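Local atomic coordinates of iron-containing superoxide dismutase B2 (Trypanosoma brucei, PDB entry 3ESF), a protein that uses an iron(III) site to convert superoxide into hydrogen peroxide and dioxygen, probably protecting the cell from toxic radicals. Residues I73-F78 against A145-T150; W127-T132 against A152-I157. The protein carries 1 engineered substitution. All blocks are in the same frame, centred on the assembly; numbering follows the deposited sequence.

Contact 1: I73-F78 against A145-T150; sequences IFNHNF and AGCPLT. With FE (Fe (III) ion), chain E.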
loop_
_atom_site.group_PDB
_atom_site.type_symbol
_atom_site.label_atom_id
_atom_site.label_comp_id
_atom_site.label_asym_id
_atom_site.label_seq_id
_atom_site.Cartn_x
_atom_site.Cartn_y
_atom_site.Cartn_z
ATOM N N ILE A 73 2.303 -11.300 -10.153
ATOM C CA ILE A 73 1.971 -12.703 -10.376
ATOM C C ILE A 73 3.026 -13.663 -9.776
ATOM O O ILE A 73 2.695 -14.601 -9.045
ATOM C CB ILE A 73 1.672 -12.989 -11.881
ATOM C CG1 ILE A 73 0.382 -12.242 -12.294
ATOM C CG2 ILE A 73 1.546 -14.520 -12.160
ATOM C CD1 ILE A 73 0.233 -12.040 -13.793
ATOM N N PHE A 74 4.282 -13.430 -10.109
ATOM C CA PHE A 74 5.373 -14.249 -9.584
ATOM C C PHE A 74 5.490 -14.113 -8.059
ATOM O O PHE A 74 5.642 -15.123 -7.369
ATOM C CB PHE A 74 6.669 -13.861 -10.282
ATOM C CG PHE A 74 7.867 -14.493 -9.715
ATOM C CD1 PHE A 74 8.458 -15.583 -10.366
ATOM C CD2 PHE A 74 8.419 -14.031 -8.521
ATOM C CE1 PHE A 74 9.596 -16.194 -9.832
ATOM C CE2 PHE A 74 9.544 -14.654 -7.972
ATOM C CZ PHE A 74 10.145 -15.721 -8.633
ATOM N N ASN A 75 5.397 -12.877 -7.545
ATOM C CA ASN A 75 5.533 -12.608 -6.110
ATOM C C ASN A 75 4.466 -13.361 -5.316
ATOM O O ASN A 75 4.768 -13.925 -4.293
ATOM C CB ASN A 75 5.444 -11.105 -5.787
ATOM C CG ASN A 75 6.646 -10.319 -6.273
ATOM O OD1 ASN A 75 7.683 -10.878 -6.659
ATOM N ND2 ASN A 75 6.517 -9.016 -6.257
ATOM N N HIS A 76 3.216 -13.332 -5.781
ATOM C CA HIS A 76 2.124 -14.038 -5.101
ATOM C C HIS A 76 2.248 -15.539 -5.182
ATOM O O HIS A 76 1.940 -16.239 -4.231
ATOM C CB HIS A 76 0.771 -13.595 -5.655
ATOM C CG HIS A 76 0.367 -12.240 -5.180
ATOM N ND1 HIS A 76 0.855 -11.081 -5.743
ATOM C CD2 HIS A 76 -0.403 -11.863 -4.135
ATOM C CE1 HIS A 76 0.380 -10.046 -5.077
ATOM N NE2 HIS A 76 -0.365 -10.494 -4.081
ATOM N N ASN A 77 2.659 -16.048 -6.345
ATOM C CA ASN A 77 2.937 -17.479 -6.485
ATOM C C ASN A 77 3.963 -17.909 -5.431
ATOM O O ASN A 77 3.779 -18.913 -4.720
ATOM C CB ASN A 77 3.474 -17.823 -7.890
ATOM C CG ASN A 77 2.395 -17.760 -8.987
ATOM O OD1 ASN A 77 1.198 -17.722 -8.705
ATOM N ND2 ASN A 77 2.835 -17.807 -10.245
ATOM N N PHE A 78 5.036 -17.134 -5.346
ATOM C CA PHE A 78 6.137 -17.440 -4.443
ATOM C C PHE A 78 5.691 -17.323 -2.972
ATOM O O PHE A 78 6.070 -18.139 -2.121
ATOM C CB PHE A 78 7.318 -16.494 -4.738
ATOM C CG PHE A 78 8.643 -17.058 -4.335
ATOM C CD1 PHE A 78 9.263 -18.043 -5.110
ATOM C CD2 PHE A 78 9.265 -16.631 -3.177
ATOM C CE1 PHE A 78 10.495 -18.582 -4.730
ATOM C CE2 PHE A 78 10.504 -17.153 -2.798
ATOM C CZ PHE A 78 11.112 -18.127 -3.572
ATOM N N ALA A 145 5.511 -3.572 -6.593
ATOM C CA ALA A 145 5.628 -4.863 -7.294
ATOM C C ALA A 145 7.072 -5.266 -7.557
ATOM O O ALA A 145 7.319 -6.183 -8.352
ATOM C CB ALA A 145 4.841 -4.862 -8.581
ATOM N N GLY A 146 8.022 -4.602 -6.884
ATOM C CA GLY A 146 9.453 -4.923 -7.050
ATOM C C GLY A 146 9.712 -6.403 -6.835
ATOM O O GLY A 146 9.088 -7.044 -5.996
ATOM N N CYS A 147 10.657 -6.944 -7.588
ATOM C CA CYS A 147 10.928 -8.372 -7.570
ATOM C C CYS A 147 12.446 -8.582 -7.637
ATOM O O CYS A 147 13.113 -7.993 -8.507
ATOM C CB CYS A 147 10.218 -9.068 -8.752
ATOM S SG CYS A 147 10.389 -10.870 -8.822
ATOM N N PRO A 148 12.997 -9.442 -6.750
ATOM C CA PRO A 148 14.464 -9.674 -6.730
ATOM C C PRO A 148 15.039 -10.213 -8.058
ATOM O O PRO A 148 16.246 -10.128 -8.268
ATOM C CB PRO A 148 14.662 -10.673 -5.575
ATOM C CG PRO A 148 13.330 -11.312 -5.388
ATOM C CD PRO A 148 12.306 -10.250 -5.733
ATOM N N LEU A 149 14.177 -10.758 -8.924
ATOM C CA LEU A 149 14.602 -11.251 -10.255
ATOM C C LEU A 149 15.169 -10.171 -11.182
ATOM O O LEU A 149 15.881 -10.497 -12.125
ATOM C CB LEU A 149 13.479 -12.005 -10.994
ATOM C CG LEU A 149 12.817 -13.234 -10.386
ATOM C CD1 LEU A 149 11.947 -13.909 -11.461
ATOM C CD2 LEU A 149 13.844 -14.174 -9.785
ATOM N N THR A 150 14.878 -8.906 -10.897
ATOM C CA THR A 150 15.434 -7.779 -11.691
ATOM C C THR A 150 16.892 -7.466 -11.303
ATOM O O THR A 150 17.566 -6.683 -11.973
ATOM C CB THR A 150 14.575 -6.489 -11.568
ATOM O OG1 THR A 150 14.556 -6.042 -10.210
ATOM C CG2 THR A 150 13.119 -6.740 -12.070
HETATM FE FE FE E . -0.898 -9.424 -2.286
HETATM O O HOH W 1 0.502 -7.919 -2.875
#

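Contact 2: W127-T132 against A152-I157; sequences WLVQDT and ADLKPI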
loop_
_atom_site.group_PDB
_atom_site.type_symbol
_atom_site.label_atom_id
_atom_site.label_comp_id
_atom_site.label_asym_id
_atom_site.label_seq_id
_atom_site.Cartn_x
_atom_site.Cartn_y
_atom_site.Cartn_z
ATOM N N TRP A 127 11.739 -10.309 1.802
ATOM C CA TRP A 127 12.302 -11.511 1.217
ATOM C C TRP A 127 13.474 -12.050 2.029
ATOM O O TRP A 127 14.216 -11.298 2.662
ATOM C CB TRP A 127 12.847 -11.258 -0.194
ATOM C CG TRP A 127 11.874 -10.729 -1.205
ATOM C CD1 TRP A 127 11.517 -9.404 -1.391
ATOM C CD2 TRP A 127 11.157 -11.475 -2.194
ATOM N NE1 TRP A 127 10.651 -9.301 -2.415
ATOM C CE2 TRP A 127 10.386 -10.542 -2.927
ATOM C CE3 TRP A 127 11.119 -12.833 -2.563
ATOM C CZ2 TRP A 127 9.564 -10.918 -3.983
ATOM C CZ3 TRP A 127 10.283 -13.221 -3.613
ATOM C CH2 TRP A 127 9.515 -12.269 -4.316
ATOM N N LEU A 128 13.641 -13.367 1.960
ATOM C CA LEU A 128 14.937 -13.980 2.164
ATOM C C LEU A 128 15.430 -14.285 0.744
ATOM O O LEU A 128 14.696 -14.873 -0.043
ATOM C CB LEU A 128 14.812 -15.259 3.032
ATOM C CG LEU A 128 16.061 -16.135 3.288
ATOM C CD1 LEU A 128 17.230 -15.333 3.877
ATOM C CD2 LEU A 128 15.716 -17.302 4.216
ATOM N N VAL A 129 16.644 -13.843 0.413
ATOM C CA VAL A 129 17.250 -14.132 -0.880
ATOM C C VAL A 129 18.668 -14.631 -0.698
ATOM O O VAL A 129 19.294 -14.415 0.343
ATOM C CB VAL A 129 17.276 -12.896 -1.882
ATOM C CG1 VAL A 129 15.895 -12.322 -2.131
ATOM C CG2 VAL A 129 18.286 -11.825 -1.419
ATOM N N GLN A 130 19.172 -15.312 -1.719
ATOM C CA GLN A 130 20.573 -15.689 -1.748
ATOM C C GLN A 130 21.270 -14.920 -2.861
ATOM O O GLN A 130 20.776 -14.859 -3.991
ATOM C CB GLN A 130 20.718 -17.188 -1.983
ATOM C CG GLN A 130 22.188 -17.680 -1.867
ATOM C CD GLN A 130 22.366 -19.123 -2.283
ATOM O OE1 GLN A 130 21.566 -19.660 -3.052
ATOM N NE2 GLN A 130 23.427 -19.755 -1.793
ATOM N N ASP A 131 22.410 -14.322 -2.525
ATOM C CA ASP A 131 23.386 -13.885 -3.524
ATOM C C ASP A 131 24.065 -15.107 -4.213
ATOM O O ASP A 131 24.766 -15.905 -3.583
ATOM C CB ASP A 131 24.441 -12.981 -2.862
ATOM C CG ASP A 131 25.377 -12.333 -3.874
ATOM O OD1 ASP A 131 25.951 -13.049 -4.714
ATOM O OD2 ASP A 131 25.546 -11.099 -3.830
ATOM N N THR A 132 23.853 -15.253 -5.512
ATOM C CA THR A 132 24.293 -16.429 -6.230
ATOM C C THR A 132 25.806 -16.420 -6.541
ATOM O O THR A 132 26.360 -17.439 -6.914
ATOM C CB THR A 132 23.421 -16.687 -7.500
ATOM O OG1 THR A 132 23.630 -15.660 -8.471
ATOM C CG2 THR A 132 21.944 -16.703 -7.118
ATOM N N ALA A 152 20.593 -9.019 -10.901
ATOM C CA ALA A 152 21.275 -10.154 -11.575
ATOM C C ALA A 152 21.529 -11.417 -10.726
ATOM O O ALA A 152 21.414 -12.569 -11.211
ATOM C CB ALA A 152 22.598 -9.674 -12.229
ATOM N N ASP A 153 21.890 -11.201 -9.464
ATOM C CA ASP A 153 22.548 -12.224 -8.667
ATOM C C ASP A 153 21.744 -12.604 -7.441
ATOM O O ASP A 153 22.317 -13.107 -6.469
ATOM C CB ASP A 153 23.911 -11.693 -8.211
ATOM C CG ASP A 153 23.844 -10.228 -7.762
ATOM O OD1 ASP A 153 22.732 -9.616 -7.846
ATOM O OD2 ASP A 153 24.907 -9.684 -7.346
ATOM N N LEU A 154 20.438 -12.332 -7.471
ATOM C CA LEU A 154 19.543 -12.650 -6.354
ATOM C C LEU A 154 18.554 -13.760 -6.679
ATOM O O LEU A 154 17.832 -13.712 -7.683
ATOM C CB LEU A 154 18.775 -11.415 -5.856
ATOM C CG LEU A 154 19.529 -10.199 -5.308
ATOM C CD1 LEU A 154 18.563 -9.278 -4.569
ATOM C CD2 LEU A 154 20.714 -10.582 -4.394
ATOM N N LYS A 155 18.533 -14.764 -5.807
ATOM C CA LYS A 155 17.662 -15.923 -5.938
ATOM C C LYS A 155 16.724 -15.895 -4.743
ATOM O O LYS A 155 17.174 -15.934 -3.614
ATOM C CB LYS A 155 18.508 -17.210 -5.972
ATOM C CG LYS A 155 17.695 -18.504 -5.928
ATOM C CD LYS A 155 18.591 -19.741 -6.157
ATOM C CE LYS A 155 19.289 -20.199 -4.903
ATOM N NZ LYS A 155 19.817 -21.594 -5.085
ATOM N N PRO A 156 15.412 -15.741 -4.992
ATOM C CA PRO A 156 14.496 -15.698 -3.871
ATOM C C PRO A 156 14.366 -17.075 -3.207
ATOM O O PRO A 156 14.427 -18.105 -3.879
ATOM C CB PRO A 156 13.176 -15.240 -4.505
ATOM C CG PRO A 156 13.266 -15.656 -5.909
ATOM C CD PRO A 156 14.718 -15.585 -6.285
ATOM N N ILE A 157 14.210 -17.045 -1.883
ATOM C CA ILE A 157 14.112 -18.242 -1.052
ATOM C C ILE A 157 12.727 -18.238 -0.404
ATOM O O ILE A 157 12.008 -19.223 -0.455
ATOM C CB ILE A 157 15.235 -18.266 0.045
ATOM C CG1 ILE A 157 16.654 -18.260 -0.569
ATOM C CG2 ILE A 157 15.004 -19.398 1.055
ATOM C CD1 ILE A 157 16.947 -19.370 -1.626
#

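Contact 1: I73-F78 against A145-T150
Phe74 and Asn75 of helix 64-81 meet the loop between strands 137-143 and 154-161. In this iron/manganese superoxide dismutase the contact joins the alpha-hairpin domain to the C-terminal domain. The tighter part is around Asn75, which is buried. Its ND2 gives a hydrogen bond of 3.3 Å to Gly146 O, bent to 148° at the hydrogen. The donor sits above the carbonyl plane. Thr142 OG1 is a second partner of that oxygen. On the other branch, Asn75 OD1 is 3.5 Å from Cys147 SG. The next helix residue, His76, binds the iron through NE2 at 2.2 Å, together with His28, Asp161 and His165. A water 2.1 Å from the iron is also a ligand. Phe74 and Leu149 form the looser, partly exposed side, and helix 55-61 touches both. Phe74 has CG anti to its own nitrogen (chi1 172°), which sends the ring out to the loop. Cys147 SG approaches this ring obliquely, a sulfur-aromatic contact, 3.7 Å from Phe74 CD2. The Leu149 side chain points against that of Phe74 and lays a methyl over one ring face, toward the rim. This CH-pi contact puts Leu149 CD1 3.9 Å from the Phe74 ring centroid.

Contact 2: W127-T132 against A152-I157
Lys155 O takes the N-H of Gln130 at 2.8 Å, nearly straight at 167°. The CA-H of Val129 leans on the same oxygen. Lys155 N returns a bond to Gln130 O, so the two residues form a hydrogen-bonded antiparallel pair between strands 124-131 and 154-161. Pro156 lies in the non-hydrogen-bonded pair with Val129, where its missing N-H costs no bond to this strand. Beyond the strand pairing, Thr132 N reaches Asp153 O at 2.8 Å. At the other end Ile157 N binds Leu128 O at 2.9 Å, and Leu128 also bonds to the backbone of Leu158. With the helix-like psi of Ile157 (-50°), this is consistent with a classic beta bulge.

The sheet faces differ. On one, Val129 CG2 packs on Leu154 CD2 at 4.0 Å. Pro156 CB lies obliquely against the Trp127 ring, 3.6 Å from CZ3, while Trp127 NE1 bonds to Thr142. On the other, Gln130 and Lys155 run side by side. Gln130 OE1 comes as close as 3.0 Å to Lys155 CE, a short contact, and does not hydrogen-bond to NZ. Instead Lys155 NZ bonds to Gln194 O and Phe195 O of helix 188-196, and Gln130 NE2 to Lys135 O.

Asp131 OD2 and Asp153 OD2 are 3.8 Å apart, their carboxylate planes turned by 63°. Asp131 OD1 takes the N-H groups of Thr133 and Thr134. These bonds would favour its negative charge, while the neighbouring carboxylate would probably disfavour it.

Contact 2 is the more buried and larger of the two, although contact 1 is nearer the centre of the chain. Contact 2 stays within the C-terminal domain and rests on regular strand bonds. Contact 1 joins that domain to the alpha-hairpin domain with one hydrogen bond across it, beside side-chain packing round Phe74. They meet directly: Trp127 CZ2 lies 3.3 Å from Asn75 OD1 and equally close to Pro148 CD. Phe78 CZ also packs on Pro156 O. The indole thus links the sheet to the helix that carries an iron ligand. Lys155 NZ turns instead to the end of helix 188-196, and Gln130 and Asp131 to residues 133-135, while Trp127 NE1 stays with strand 137-143.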